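Local coordinates for Asp/Glu-specific dipeptidyl-peptidase (Flavobacterium psychrophilum, PDB 5JXF), which removes dipeptides from the N-terminus of oligopeptides as a serine peptidase, cutting strictly after an acidic residue, Asp or Glu, at residues 139-144 / 201-206; 76-81 / 283-288. All coordinates share one frame; numbering follows the deposited sequence.

Contact 1 (139-144 / 201-206)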
loop_
_atom_site.group_PDB
_atom_site.type_symbol
_atom_site.label_atom_id
_atom_site.label_comp_id
_atom_site.label_asym_id
_atom_site.label_seq_id
_atom_site.Cartn_x
_atom_site.Cartn_y
_atom_site.Cartn_z
ATOM N N THR A 139 25.143 -19.955 22.341
ATOM C CA THR A 139 26.269 -20.778 21.934
ATOM C C THR A 139 27.347 -20.026 21.168
ATOM O O THR A 139 27.080 -19.463 20.107
ATOM C CB THR A 139 25.781 -21.935 21.044
ATOM O OG1 THR A 139 24.836 -22.736 21.767
ATOM C CG2 THR A 139 26.962 -22.780 20.571
ATOM N N PHE A 140 28.571 -20.047 21.680
ATOM C CA PHE A 140 29.708 -19.468 20.974
ATOM C C PHE A 140 30.469 -20.481 20.141
ATOM O O PHE A 140 30.648 -21.637 20.555
ATOM C CB PHE A 140 30.659 -18.801 21.975
ATOM C CG PHE A 140 30.077 -17.583 22.613
ATOM C CD1 PHE A 140 29.192 -17.696 23.670
ATOM C CD2 PHE A 140 30.395 -16.322 22.140
ATOM C CE1 PHE A 140 28.641 -16.558 24.273
ATOM C CE2 PHE A 140 29.851 -15.183 22.725
ATOM C CZ PHE A 140 28.971 -15.304 23.799
ATOM N N ILE A 141 30.914 -20.058 18.959
ATOM C CA ILE A 141 31.725 -20.930 18.115
ATOM C C ILE A 141 33.229 -20.803 18.421
ATOM O O ILE A 141 33.820 -19.716 18.303
ATOM C CB ILE A 141 31.525 -20.653 16.622
ATOM C CG1 ILE A 141 30.048 -20.818 16.231
ATOM C CG2 ILE A 141 32.398 -21.626 15.802
ATOM C CD1 ILE A 141 29.450 -22.136 16.690
ATOM N N VAL A 142 33.839 -21.914 18.833
ATOM C CA VAL A 142 35.284 -21.938 19.116
ATOM C C VAL A 142 36.053 -22.145 17.824
ATOM O O VAL A 142 36.993 -21.421 17.529
ATOM C CB VAL A 142 35.644 -23.058 20.139
ATOM C CG1 VAL A 142 37.175 -23.102 20.419
ATOM C CG2 VAL A 142 34.873 -22.810 21.456
ATOM N N SER A 143 35.625 -23.112 17.021
ATOM C CA SER A 143 36.367 -23.467 15.819
ATOM C C SER A 143 35.487 -24.220 14.833
ATOM O O SER A 143 34.501 -24.833 15.221
ATOM C CB SER A 143 37.594 -24.322 16.178
ATOM O OG SER A 143 37.206 -25.637 16.536
ATOM N N ILE A 144 35.874 -24.167 13.563
ATOM C CA ILE A 144 35.128 -24.745 12.451
ATOM C C ILE A 144 36.008 -25.773 11.733
ATOM O O ILE A 144 37.017 -25.419 11.124
ATOM C CB ILE A 144 34.680 -23.649 11.476
ATOM C CG1 ILE A 144 33.738 -22.669 12.188
ATOM C CG2 ILE A 144 33.983 -24.232 10.256
ATOM C CD1 ILE A 144 33.415 -21.429 11.381
ATOM N N PHE A 201 31.706 -28.376 14.566
ATOM C CA PHE A 201 31.839 -27.136 15.300
ATOM C C PHE A 201 32.099 -27.435 16.764
ATOM O O PHE A 201 31.281 -28.065 17.438
ATOM C CB PHE A 201 30.566 -26.278 15.153
ATOM C CG PHE A 201 30.349 -25.747 13.766
ATOM C CD1 PHE A 201 29.934 -26.588 12.742
ATOM C CD2 PHE A 201 30.530 -24.399 13.491
ATOM C CE1 PHE A 201 29.720 -26.099 11.458
ATOM C CE2 PHE A 201 30.325 -23.904 12.214
ATOM C CZ PHE A 201 29.916 -24.753 11.194
ATOM N N VAL A 202 33.257 -26.998 17.239
ATOM C CA VAL A 202 33.528 -26.968 18.659
ATOM C C VAL A 202 32.861 -25.717 19.206
ATOM O O VAL A 202 33.005 -24.633 18.640
ATOM C CB VAL A 202 35.032 -26.922 18.978
ATOM C CG1 VAL A 202 35.224 -26.802 20.476
ATOM C CG2 VAL A 202 35.747 -28.159 18.430
ATOM N N THR A 203 32.142 -25.865 20.310
ATOM C CA THR A 203 31.327 -24.780 20.810
ATOM C C THR A 203 31.329 -24.729 22.312
ATOM O O THR A 203 31.671 -25.723 22.998
ATOM C CB THR A 203 29.851 -24.912 20.356
ATOM O OG1 THR A 203 29.235 -25.991 21.072
ATOM C CG2 THR A 203 29.751 -25.169 18.848
ATOM N N GLU A 204 30.964 -23.559 22.816
ATOM C CA GLU A 204 30.704 -23.347 24.232
ATOM C C GLU A 204 29.240 -22.942 24.406
ATOM O O GLU A 204 28.806 -21.910 23.895
ATOM C CB GLU A 204 31.627 -22.271 24.816
ATOM C CG GLU A 204 33.111 -22.552 24.636
ATOM C CD GLU A 204 33.988 -21.590 25.443
ATOM O OE1 GLU A 204 33.480 -20.509 25.852
ATOM O OE2 GLU A 204 35.183 -21.922 25.664
ATOM N N VAL A 205 28.491 -23.756 25.139
ATOM C CA VAL A 205 27.075 -23.499 25.345
ATOM C C VAL A 205 26.801 -22.896 26.699
ATOM O O VAL A 205 26.870 -23.582 27.717
ATOM C CB VAL A 205 26.265 -24.786 25.206
ATOM C CG1 VAL A 205 24.758 -24.473 25.233
ATOM C CG2 VAL A 205 26.651 -25.490 23.921
ATOM N N PHE A 206 26.502 -21.606 26.740
ATOM C CA PHE A 206 26.155 -21.009 28.022
ATOM C C PHE A 206 24.661 -21.234 28.309
ATOM O O PHE A 206 23.845 -21.246 27.389
ATOM C CB PHE A 206 26.537 -19.517 28.033
ATOM C CG PHE A 206 28.035 -19.292 28.009
ATOM C CD1 PHE A 206 28.746 -19.428 26.818
ATOM C CD2 PHE A 206 28.735 -19.003 29.183
ATOM C CE1 PHE A 206 30.104 -19.246 26.791
ATOM C CE2 PHE A 206 30.106 -18.840 29.163
ATOM C CZ PHE A 206 30.799 -18.967 27.966
#
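The ring of F140 overlaps that of F206, the two planes steeply inclined at 81°. CD1 of F140 comes to 3.6 Å from CE1 of F206.

The strands run antiparallel, with F140 and E204 a hydrogen-bonded pair: F140 N to E204 O at 2.9 Å and E204 N to F140 O at 3.0 Å. V142 and S143 both face V202, a classic beta bulge. V202 O takes V142 N at 2.9 Å and S143 N in a weak second bond. V142 directs its CB toward the other strand, and its CG2 meets CG of E204 at 3.6 Å.

F140, S143, V202 and E204 lie on one face of the sheet; T139, I141, I144, F201, T203 and V205 lie on the other. I144 and F201 run side by side, CG1 to CE2 at 3.6 Å. CG2 of T139 stands anti to the backbone N (OG1 at chi1 -59°), which brings it to 3.6 Å from CB of T203. Its OG1 lies 3.9 Å from CG1 of V205. A glycine in place of T139 would probably leave CB of T203 and CG1 of V205 without these neighbours and open a gap beside them.

Several polar ends bond outside the pair: T203 OG1 to E186 O, S143 OG to N145 OD1, and E204 OE2 to W184 and Q185. Side chains therefore meet mainly by apolar packing, while backbone bonds set the register.

Contact 2 (76-81 / 283-288)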
loop_
_atom_site.group_PDB
_atom_site.type_symbol
_atom_site.label_atom_id
_atom_site.label_comp_id
_atom_site.label_asym_id
_atom_site.label_seq_id
_atom_site.Cartn_x
_atom_site.Cartn_y
_atom_site.Cartn_z
ATOM N N ASP A 76 33.801 -14.436 17.827
ATOM C CA ASP A 76 33.706 -14.439 19.288
ATOM C C ASP A 76 32.644 -13.504 19.849
ATOM O O ASP A 76 32.245 -13.628 21.001
ATOM C CB ASP A 76 35.063 -14.082 19.892
ATOM C CG ASP A 76 36.120 -15.148 19.593
ATOM O OD1 ASP A 76 35.767 -16.348 19.647
ATOM O OD2 ASP A 76 37.264 -14.789 19.255
ATOM N N ALA A 77 32.177 -12.573 19.027
ATOM C CA ALA A 77 31.168 -11.633 19.478
ATOM C C ALA A 77 29.767 -11.973 18.927
ATOM O O ALA A 77 28.798 -11.243 19.187
ATOM C CB ALA A 77 31.576 -10.213 19.085
ATOM N N VAL A 78 29.657 -13.067 18.172
ATOM C CA VAL A 78 28.371 -13.434 17.562
ATOM C C VAL A 78 27.900 -14.858 17.899
ATOM O O VAL A 78 28.105 -15.805 17.136
ATOM C CB VAL A 78 28.425 -13.267 16.033
ATOM C CG1 VAL A 78 27.040 -13.434 15.432
ATOM C CG2 VAL A 78 28.965 -11.863 15.681
ATOM N N PRO A 79 27.241 -15.006 19.052
ATOM C CA PRO A 79 26.759 -16.346 19.399
ATOM C C PRO A 79 25.357 -16.671 18.850
ATOM O O PRO A 79 24.539 -15.779 18.532
ATOM C CB PRO A 79 26.743 -16.317 20.928
ATOM C CG PRO A 79 26.464 -14.853 21.263
ATOM C CD PRO A 79 27.132 -14.049 20.174
ATOM N N HIS A 80 25.115 -17.970 18.742
ATOM C CA HIS A 80 23.819 -18.549 18.426
ATOM C C HIS A 80 22.888 -18.303 19.601
ATOM O O HIS A 80 23.225 -18.650 20.731
ATOM C CB HIS A 80 23.972 -20.055 18.182
ATOM C CG HIS A 80 23.069 -20.632 17.157
ATOM N ND1 HIS A 80 21.868 -20.039 16.780
ATOM C CD2 HIS A 80 23.147 -21.768 16.432
ATOM C CE1 HIS A 80 21.288 -20.770 15.863
ATOM N NE2 HIS A 80 22.039 -21.840 15.636
ATOM N N PHE A 81 21.710 -17.741 19.342
ATOM C CA PHE A 81 20.764 -17.428 20.413
ATOM C C PHE A 81 19.633 -18.453 20.463
ATOM O O PHE A 81 18.742 -18.464 19.619
ATOM C CB PHE A 81 20.192 -16.006 20.232
ATOM C CG PHE A 81 19.383 -15.522 21.403
ATOM C CD1 PHE A 81 19.993 -14.851 22.443
ATOM C CD2 PHE A 81 18.013 -15.737 21.457
ATOM C CE1 PHE A 81 19.255 -14.391 23.531
ATOM C CE2 PHE A 81 17.265 -15.277 22.536
ATOM C CZ PHE A 81 17.892 -14.613 23.579
ATOM N N MET A 283 26.671 -11.239 10.025
ATOM C CA MET A 283 27.114 -12.554 10.480
ATOM C C MET A 283 25.994 -13.179 11.309
ATOM O O MET A 283 25.427 -12.535 12.180
ATOM C CB MET A 283 28.403 -12.429 11.303
ATOM C CG MET A 283 29.176 -13.734 11.492
ATOM S SD MET A 283 30.783 -13.498 12.366
ATOM C CE MET A 283 31.135 -11.841 11.731
ATOM N N GLY A 284 25.627 -14.415 11.024
ATOM C CA GLY A 284 24.563 -15.008 11.802
ATOM C C GLY A 284 24.373 -16.479 11.549
ATOM O O GLY A 284 25.239 -17.147 10.968
ATOM N N TYR A 285 23.231 -16.987 12.000
ATOM C CA TYR A 285 22.946 -18.411 11.887
ATOM C C TYR A 285 21.667 -18.695 11.071
ATOM O O TYR A 285 20.666 -19.186 11.605
ATOM C CB TYR A 285 22.846 -19.029 13.282
ATOM C CG TYR A 285 24.102 -18.830 14.115
ATOM C CD1 TYR A 285 24.339 -17.616 14.764
ATOM C CD2 TYR A 285 25.036 -19.861 14.275
ATOM C CE1 TYR A 285 25.484 -17.418 15.508
ATOM C CE2 TYR A 285 26.202 -19.661 15.038
ATOM C CZ TYR A 285 26.406 -18.448 15.644
ATOM O OH TYR A 285 27.515 -18.213 16.401
ATOM N N PRO A 286 21.718 -18.417 9.763
ATOM C CA PRO A 286 20.573 -18.686 8.885
ATOM C C PRO A 286 20.181 -20.158 8.936
ATOM O O PRO A 286 21.030 -21.052 8.804
ATOM C CB PRO A 286 21.089 -18.298 7.498
ATOM C CG PRO A 286 22.570 -18.458 7.578
ATOM C CD PRO A 286 22.917 -18.031 8.999
ATOM N N GLY A 287 18.894 -20.390 9.168
ATOM C CA GLY A 287 18.359 -21.722 9.360
ATOM C C GLY A 287 18.363 -22.601 8.125
ATOM O O GLY A 287 19.012 -23.653 8.097
ATOM N N LYS A 288 17.640 -22.184 7.092
ATOM C CA LYS A 288 17.486 -23.042 5.929
ATOM C C LYS A 288 17.397 -22.261 4.623
ATOM O O LYS A 288 16.831 -21.178 4.567
ATOM C CB LYS A 288 16.255 -23.944 6.098
ATOM C CG LYS A 288 16.188 -25.066 5.065
ATOM C CD LYS A 288 15.110 -26.096 5.377
ATOM C CE LYS A 288 13.727 -25.469 5.394
ATOM N NZ LYS A 288 12.657 -26.486 5.631
#
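This is a buried contact made by a ring stack and one hydrogen bond. It joins the start of strand 80-81 and the loop before it to the end of strand 279-284 and the loop after it. The ring of Y285 lies on that of H80 in an offset stack, with centroids 4.1 Å apart and planes only 11° from parallel. CG of Y285 sits over the centre of the imidazole. CD2 of Y285 is 3.4 Å from CD2 of H80. Each CB also covers the partner's ring: H80 CB is 3.8 Å from the Y285 centroid, 9° off the normal.

Strand 80-81 belongs to the sheet that also holds strand 138-146, and strand 279-284 to a second antiparallel sheet. Y285 thus bridges these two sheets, which probably correspond to the two barrels of the chymotrypsin-like double beta-barrel known for S46 peptidases. Its side chain lies about 9 Å from that of S662, probably the charge-relay serine, and about 9 Å from the bound aspartic acid.

At the far end of the ring, Y285 OH donates to V78 O at 2.6 Å, in the carbonyl plane. With CG anti to its own carbonyl carbon (chi1 -57°), the ring extends along H80, whose CA lies over one of its faces, and past the carbonyl carbon of P79 to this oxygen. Stack and bond together limit rotation of the phenol. The imidazole is held too, because H80 ND1 bonds to C85 O. V78 directs its CB toward the other segment, its CG1 3.7 Å from M283 O.

How the contacts relate
From the N terminus the chain first passes 76-81, then 139-144, then 201-206, and last 283-288. Contact 1 closes a loop of 56 residues. Contact 2 closes one of 201 residues that encloses it, so the two nest and do not cross. Their centres are about 11 Å apart and they touch. T139 O probably accepts a hydrogen bond from H80 N, pairing strand 138-146 with strand 80-81, and the ring of F140 packs on P79. Contact 1 pairs two strands within the sheet that also holds strand 80-81. Contact 2 ties that sheet to the one containing strand 279-284, and I141 touches Y285 between them.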